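Local coordinates for protein endo-beta-1,2-glucanase (Talaromyces funiculosus, PDB 6IMV) that hydrolyses beta-1,2-glucan chains from within as an endo-acting glycoside hydrolase (EC 3.2.1.71), and here holds sophorose, at residues A[15-20]-A[409-414]; A[62-67]-A[499-504]. All blocks are in the same frame, centred on the assembly; numbering follows the deposited sequence.

Contact 1: A[15-20]-A[409-414]; sequences CRFAHQ and KMQNIY
The amide oxygen of Q411 is gripped by two donors from the N-terminal segment. R16 NH1 donates to Q411 OE1 at 2.9 Å, meeting an in-plane lone pair of the amide oxygen, and the oxygen lies in the plane of the guanidinium, while the backbone N of A18 bonds to the same OE1 at 3.1 Å, tilted 25° from the amide plane. The two bonds fix the rotation of the amide, which in turn carries Q411 NE2 over one face of the F17 ring, 3.2 Å from CE2, with the amide and ring planes 78° apart. The Q411 chain gets this far because it runs extended beyond CG (chi2 -178°), reaching straight out from the strand. R16 bends at chi2 instead, crossing the glutamine so that the backbone N of Q411 sits over one face of the guanidinium; its other bonds, to the carbonyls of A405 and G407 and a salt bridge from NE to D500, hold that plane in place. A18 CB packs against the amide, 3.4 Å from Q411 CD. At the other end, a water donates to both C15 O and N412 O, and C15 SG lies 4.0 Å from I413 CG2. N412 OD1 accepts from Y414 N, an Asx turn at the end of the strand. The contact thus ties the loop before helix 23-28 to the short strand 411-412. Helix 394-405 packs on F17, A18 and Q411 through W401 and A405, and W40 of helix 30-41 touches C15 and I413.

Contact 2: A[62-67]-A[499-504]; sequences TNIDWV and VDFTTC
A type I beta turn, F501 to C504, closed by C504 N bonding to F501 O, brings the C-terminal tail against the chain just past the end of strand 57-64. The joint is a backbone hydrogen bond: T502 N donates to V67 O at 3.0 Å, in the carbonyl plane. F501 CA adds a CA-H...O contact to that oxygen at 3.3 Å, and a water lies 2.8 Å from both V67 O and D500 O and can donate to either, making V67 O a shared acceptor for the start of the turn. F501 supplies most of the side-chain packing. With its CG anti to the carbonyl carbon (chi1 -63°), the ring turns one edge to the carbonyls of W66 and V67. The carbonyl oxygen of W66 meets that edge near the ring plane, 3.2 Å from F501 CE1, and D65 O approaches the same carbon obliquely. Farther round the ring, I64 comes in at about a right angle, its CD1 3.6 Å from F501 CE2. At the more exposed margin, V67 CG1 and T502 CG2 pack 4.0 Å apart. D65 shapes the bend that presents these carbonyls: its OD2 takes V67 N at 3.0 Å from above the carboxylate plane, an Asx turn, and also accepts from T68 N. Strand 57-64 is bonded through T62 and I64 to strand 427-432 and through N63 to strand 71-78, while N412 of strand 411-412 touches both I64 and F501. The turn therefore docks beside the end of strand 57-64, well after helix 461-475 has ended.

In the fold
The centres of contacts 1 and 2 lie about 11 Å apart, on the same side of the chain's centre, and both reach the same antiparallel sheet, contact 1 through strand 411-412 and contact 2 through strand 57-64. Their segments alternate along the chain: 15-20, 62-67, 409-414, then 499-504. The disulfide between C15 and C504 joins the two contacts covalently. K409 forms a second bridge: its NZ probably bonds to V499 O and lies close to W66 O, with a cation-pi contact to the W66 ring. The disulfide, with the R16 to D500 salt bridge, ties the N-terminal loop to the C-terminal tail, and K409 ties the tail to the turn after strand 57-64.

Contact 1: A[15-20]-A[409-414]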
loop_
_atom_site.group_PDB
_atom_site.type_symbol
_atom_site.label_atom_id
_atom_site.label_comp_id
_atom_site.label_asym_id
_atom_site.label_seq_id
_atom_site.Cartn_x
_atom_site.Cartn_y
_atom_site.Cartn_z
ATOM N N CYS A 15 6.504 -10.525 22.420
ATOM C CA CYS A 15 5.448 -10.438 21.439
ATOM C C CYS A 15 4.516 -9.256 21.740
ATOM O O CYS A 15 4.104 -8.542 20.826
ATOM C CB CYS A 15 4.631 -11.720 21.384
ATOM S SG CYS A 15 3.491 -11.701 19.982
ATOM N N ARG A 16 4.193 -9.067 23.018
ATOM C CA ARG A 16 3.226 -8.078 23.459
ATOM C C ARG A 16 3.957 -6.807 23.914
ATOM O O ARG A 16 3.647 -6.251 24.943
ATOM C CB ARG A 16 2.347 -8.694 24.558
ATOM C CG ARG A 16 0.980 -8.045 24.713
ATOM C CD ARG A 16 0.082 -8.283 23.511
ATOM N NE ARG A 16 -1.283 -7.788 23.715
ATOM C CZ ARG A 16 -1.806 -6.706 23.150
ATOM N NH1 ARG A 16 -1.051 -5.867 22.452
ATOM N NH2 ARG A 16 -3.100 -6.478 23.282
ATOM N N PHE A 17 4.895 -6.316 23.090
ATOM C CA PHE A 17 5.775 -5.205 23.455
ATOM C C PHE A 17 5.025 -3.867 23.491
ATOM O O PHE A 17 5.481 -2.934 24.164
ATOM C CB PHE A 17 6.974 -5.109 22.504
ATOM C CG PHE A 17 6.621 -4.721 21.090
ATOM C CD1 PHE A 17 6.470 -3.386 20.739
ATOM C CD2 PHE A 17 6.421 -5.686 20.118
ATOM C CE1 PHE A 17 6.125 -3.034 19.446
ATOM C CE2 PHE A 17 6.096 -5.323 18.819
ATOM C CZ PHE A 17 5.943 -4.004 18.491
ATOM N N ALA A 18 3.896 -3.755 22.782
ATOM C CA ALA A 18 3.225 -2.463 22.639
ATOM C C ALA A 18 2.894 -1.862 24.010
ATOM O O ALA A 18 3.090 -0.661 24.202
ATOM C CB ALA A 18 1.993 -2.579 21.785
ATOM N N HIS A 19 2.423 -2.683 24.962
ATOM C CA HIS A 19 2.042 -2.145 26.279
ATOM C C HIS A 19 3.209 -2.187 27.281
ATOM O O HIS A 19 3.027 -1.766 28.429
ATOM C CB HIS A 19 0.751 -2.779 26.822
ATOM C CG HIS A 19 0.781 -4.247 27.100
ATOM N ND1 HIS A 19 -0.372 -5.010 27.031
ATOM C CD2 HIS A 19 1.776 -5.085 27.465
ATOM C CE1 HIS A 19 -0.094 -6.258 27.355
ATOM N NE2 HIS A 19 1.227 -6.336 27.625
ATOM N N GLN A 20 4.395 -2.635 26.845
ATOM C CA GLN A 20 5.636 -2.527 27.627
ATOM C C GLN A 20 6.200 -1.097 27.580
ATOM O O GLN A 20 7.043 -0.758 28.416
ATOM C CB GLN A 20 6.708 -3.496 27.123
ATOM C CG GLN A 20 6.429 -4.960 27.428
ATOM C CD GLN A 20 7.524 -5.862 26.911
ATOM O OE1 GLN A 20 8.138 -5.607 25.882
ATOM N NE2 GLN A 20 7.782 -6.946 27.621
ATOM N N LYS A 409 -6.073 -8.408 21.687
ATOM C CA LYS A 409 -5.826 -9.259 20.517
ATOM C C LYS A 409 -5.189 -8.488 19.352
ATOM O O LYS A 409 -5.163 -8.999 18.259
ATOM C CB LYS A 409 -7.116 -9.911 20.001
ATOM C CG LYS A 409 -8.031 -10.522 21.051
ATOM C CD LYS A 409 -9.292 -11.125 20.448
ATOM C CE LYS A 409 -9.140 -12.592 20.121
ATOM N NZ LYS A 409 -9.213 -13.451 21.332
ATOM N N MET A 410 -4.636 -7.295 19.587
ATOM C CA MET A 410 -4.209 -6.453 18.474
ATOM C C MET A 410 -2.704 -6.600 18.193
ATOM O O MET A 410 -2.198 -6.002 17.239
ATOM C CB MET A 410 -4.602 -4.994 18.711
ATOM C CG MET A 410 -6.085 -4.753 18.445
ATOM S SD MET A 410 -6.559 -5.283 16.757
ATOM C CE MET A 410 -5.773 -4.010 15.770
ATOM N N GLN A 411 -2.013 -7.435 18.976
ATOM C CA GLN A 411 -0.716 -7.986 18.583
ATOM C C GLN A 411 -0.801 -9.513 18.558
ATOM O O GLN A 411 -1.586 -10.140 19.300
ATOM C CB GLN A 411 0.419 -7.561 19.518
ATOM C CG GLN A 411 0.730 -6.076 19.489
ATOM C CD GLN A 411 1.883 -5.735 20.402
ATOM O OE1 GLN A 411 1.765 -5.756 21.636
ATOM N NE2 GLN A 411 3.025 -5.429 19.796
ATOM N N ASN A 412 0.038 -10.101 17.696
ATOM C CA ASN A 412 0.142 -11.536 17.520
ATOM C C ASN A 412 1.603 -11.876 17.195
ATOM O O ASN A 412 2.411 -10.970 17.017
ATOM C CB ASN A 412 -0.827 -12.021 16.438
ATOM C CG ASN A 412 -0.604 -11.337 15.110
ATOM O OD1 ASN A 412 0.337 -11.665 14.391
ATOM N ND2 ASN A 412 -1.469 -10.397 14.770
ATOM N N ILE A 413 1.906 -13.174 17.071
ATOM C CA ILE A 413 3.281 -13.657 16.820
ATOM C C ILE A 413 3.736 -13.337 15.394
ATOM O O ILE A 413 4.868 -13.675 15.034
ATOM C CB ILE A 413 3.421 -15.166 17.107
ATOM C CG1 ILE A 413 2.469 -16.027 16.272
ATOM C CG2 ILE A 413 3.277 -15.449 18.592
ATOM C CD1 ILE A 413 2.833 -17.495 16.269
ATOM N N TYR A 414 2.876 -12.691 14.593
ATOM C CA TYR A 414 3.252 -12.185 13.267
ATOM C C TYR A 414 3.153 -10.652 13.217
ATOM O O TYR A 414 3.100 -10.074 12.122
ATOM C CB TYR A 414 2.362 -12.823 12.194
ATOM C CG TYR A 414 2.097 -14.297 12.380
ATOM C CD1 TYR A 414 2.973 -15.254 11.889
ATOM C CD2 TYR A 414 0.973 -14.739 13.069
ATOM C CE1 TYR A 414 2.737 -16.611 12.072
ATOM C CE2 TYR A 414 0.713 -16.084 13.243
ATOM C CZ TYR A 414 1.600 -17.022 12.746
ATOM O OH TYR A 414 1.335 -18.342 12.938
HETATM O O HOH W 1 3.648 -8.727 18.062
#

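Contact 2: A[62-67]-A[499-504]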
loop_
_atom_site.group_PDB
_atom_site.type_symbol
_atom_site.label_atom_id
_atom_site.label_comp_id
_atom_site.label_asym_id
_atom_site.label_seq_id
_atom_site.Cartn_x
_atom_site.Cartn_y
_atom_site.Cartn_z
ATOM N N THR A 62 -3.501 -14.257 5.909
ATOM C CA THR A 62 -4.032 -15.457 6.543
ATOM C C THR A 62 -4.855 -15.089 7.777
ATOM O O THR A 62 -4.564 -14.119 8.492
ATOM C CB THR A 62 -2.913 -16.438 6.928
ATOM O OG1 THR A 62 -3.524 -17.597 7.497
ATOM C CG2 THR A 62 -1.944 -15.872 7.934
ATOM N N ASN A 63 -5.879 -15.905 8.030
ATOM C CA ASN A 63 -6.600 -15.898 9.287
ATOM C C ASN A 63 -5.686 -16.467 10.373
ATOM O O ASN A 63 -4.806 -17.283 10.092
ATOM C CB ASN A 63 -7.878 -16.727 9.204
ATOM C CG ASN A 63 -8.854 -16.190 8.187
ATOM O OD1 ASN A 63 -9.643 -15.304 8.504
ATOM N ND2 ASN A 63 -8.799 -16.722 6.976
ATOM N N ILE A 64 -5.909 -16.019 11.608
ATOM C CA ILE A 64 -5.264 -16.594 12.771
ATOM C C ILE A 64 -6.365 -17.007 13.750
ATOM O O ILE A 64 -7.457 -16.410 13.766
ATOM C CB ILE A 64 -4.232 -15.625 13.392
ATOM C CG1 ILE A 64 -4.866 -14.316 13.879
ATOM C CG2 ILE A 64 -3.115 -15.362 12.403
ATOM C CD1 ILE A 64 -3.868 -13.300 14.415
ATOM N N ASP A 65 -6.076 -18.042 14.543
ATOM C CA ASP A 65 -7.057 -18.644 15.432
ATOM C C ASP A 65 -7.494 -17.619 16.486
ATOM O O ASP A 65 -6.679 -16.929 17.102
ATOM C CB ASP A 65 -6.502 -19.918 16.068
ATOM C CG ASP A 65 -7.508 -20.630 16.954
ATOM O OD1 ASP A 65 -8.298 -21.399 16.410
ATOM O OD2 ASP A 65 -7.506 -20.369 18.178
ATOM N N TRP A 66 -8.808 -17.549 16.699
ATOM C CA TRP A 66 -9.421 -16.619 17.618
ATOM C C TRP A 66 -8.754 -16.659 19.001
ATOM O O TRP A 66 -8.531 -15.615 19.602
ATOM C CB TRP A 66 -10.923 -16.886 17.734
ATOM C CG TRP A 66 -11.578 -15.914 18.659
ATOM C CD1 TRP A 66 -11.982 -16.128 19.950
ATOM C CD2 TRP A 66 -11.828 -14.526 18.385
ATOM N NE1 TRP A 66 -12.509 -14.977 20.476
ATOM C CE2 TRP A 66 -12.425 -13.979 19.539
ATOM C CE3 TRP A 66 -11.620 -13.706 17.271
ATOM C CZ2 TRP A 66 -12.825 -12.647 19.603
ATOM C CZ3 TRP A 66 -12.010 -12.389 17.341
ATOM C CH2 TRP A 66 -12.599 -11.869 18.493
ATOM N N VAL A 67 -8.457 -17.864 19.496
ATOM C CA VAL A 67 -7.914 -18.058 20.832
ATOM C C VAL A 67 -6.381 -18.025 20.797
ATOM O O VAL A 67 -5.774 -17.324 21.601
ATOM C CB VAL A 67 -8.440 -19.356 21.474
ATOM C CG1 VAL A 67 -7.733 -19.665 22.795
ATOM C CG2 VAL A 67 -9.953 -19.309 21.658
ATOM N N VAL A 499 -9.928 -11.465 25.119
ATOM C CA VAL A 499 -8.718 -12.010 25.730
ATOM C C VAL A 499 -7.612 -12.055 24.667
ATOM O O VAL A 499 -7.839 -12.531 23.561
ATOM C CB VAL A 499 -8.982 -13.410 26.325
ATOM C CG1 VAL A 499 -7.737 -13.982 27.000
ATOM C CG2 VAL A 499 -10.165 -13.401 27.293
ATOM N N ASP A 500 -6.414 -11.579 25.020
ATOM C CA ASP A 500 -5.268 -11.629 24.120
ATOM C C ASP A 500 -5.063 -13.071 23.642
ATOM O O ASP A 500 -5.393 -14.038 24.354
ATOM C CB ASP A 500 -3.999 -11.103 24.794
ATOM C CG ASP A 500 -3.877 -9.590 24.824
ATOM O OD1 ASP A 500 -4.685 -8.908 24.169
ATOM O OD2 ASP A 500 -2.969 -9.113 25.506
ATOM N N PHE A 501 -4.500 -13.200 22.438
ATOM C CA PHE A 501 -4.086 -14.490 21.899
ATOM C C PHE A 501 -3.143 -15.184 22.889
ATOM O O PHE A 501 -2.296 -14.539 23.494
ATOM C CB PHE A 501 -3.408 -14.301 20.543
ATOM C CG PHE A 501 -4.292 -13.713 19.474
ATOM C CD1 PHE A 501 -5.509 -14.300 19.153
ATOM C CD2 PHE A 501 -3.881 -12.605 18.748
ATOM C CE1 PHE A 501 -6.313 -13.772 18.152
ATOM C CE2 PHE A 501 -4.682 -12.086 17.741
ATOM C CZ PHE A 501 -5.896 -12.668 17.444
ATOM N N THR A 502 -3.272 -16.509 23.032
ATOM C CA THR A 502 -2.536 -17.233 24.069
ATOM C C THR A 502 -1.047 -17.324 23.719
ATOM O O THR A 502 -0.248 -17.558 24.607
ATOM C CB THR A 502 -3.140 -18.612 24.350
ATOM O OG1 THR A 502 -3.152 -19.367 23.138
ATOM C CG2 THR A 502 -4.538 -18.520 24.921
ATOM N N THR A 503 -0.671 -17.129 22.444
ATOM C CA THR A 503 0.754 -17.124 22.042
ATOM C C THR A 503 1.368 -15.714 22.109
ATOM O O THR A 503 2.561 -15.573 21.882
ATOM C CB THR A 503 0.936 -17.734 20.647
ATOM O OG1 THR A 503 0.141 -16.991 19.718
ATOM C CG2 THR A 503 0.555 -19.200 20.621
ATOM N N CYS A 504 0.578 -14.681 22.439
ATOM C CA CYS A 504 1.049 -13.281 22.432
ATOM C C CYS A 504 0.290 -12.459 23.483
ATOM O O CYS A 504 -0.686 -11.769 23.150
ATOM C CB CYS A 504 0.853 -12.663 21.047
ATOM S SG CYS A 504 1.714 -11.082 20.796
HETATM O O HOH W 2 -7.272 -15.885 23.460
#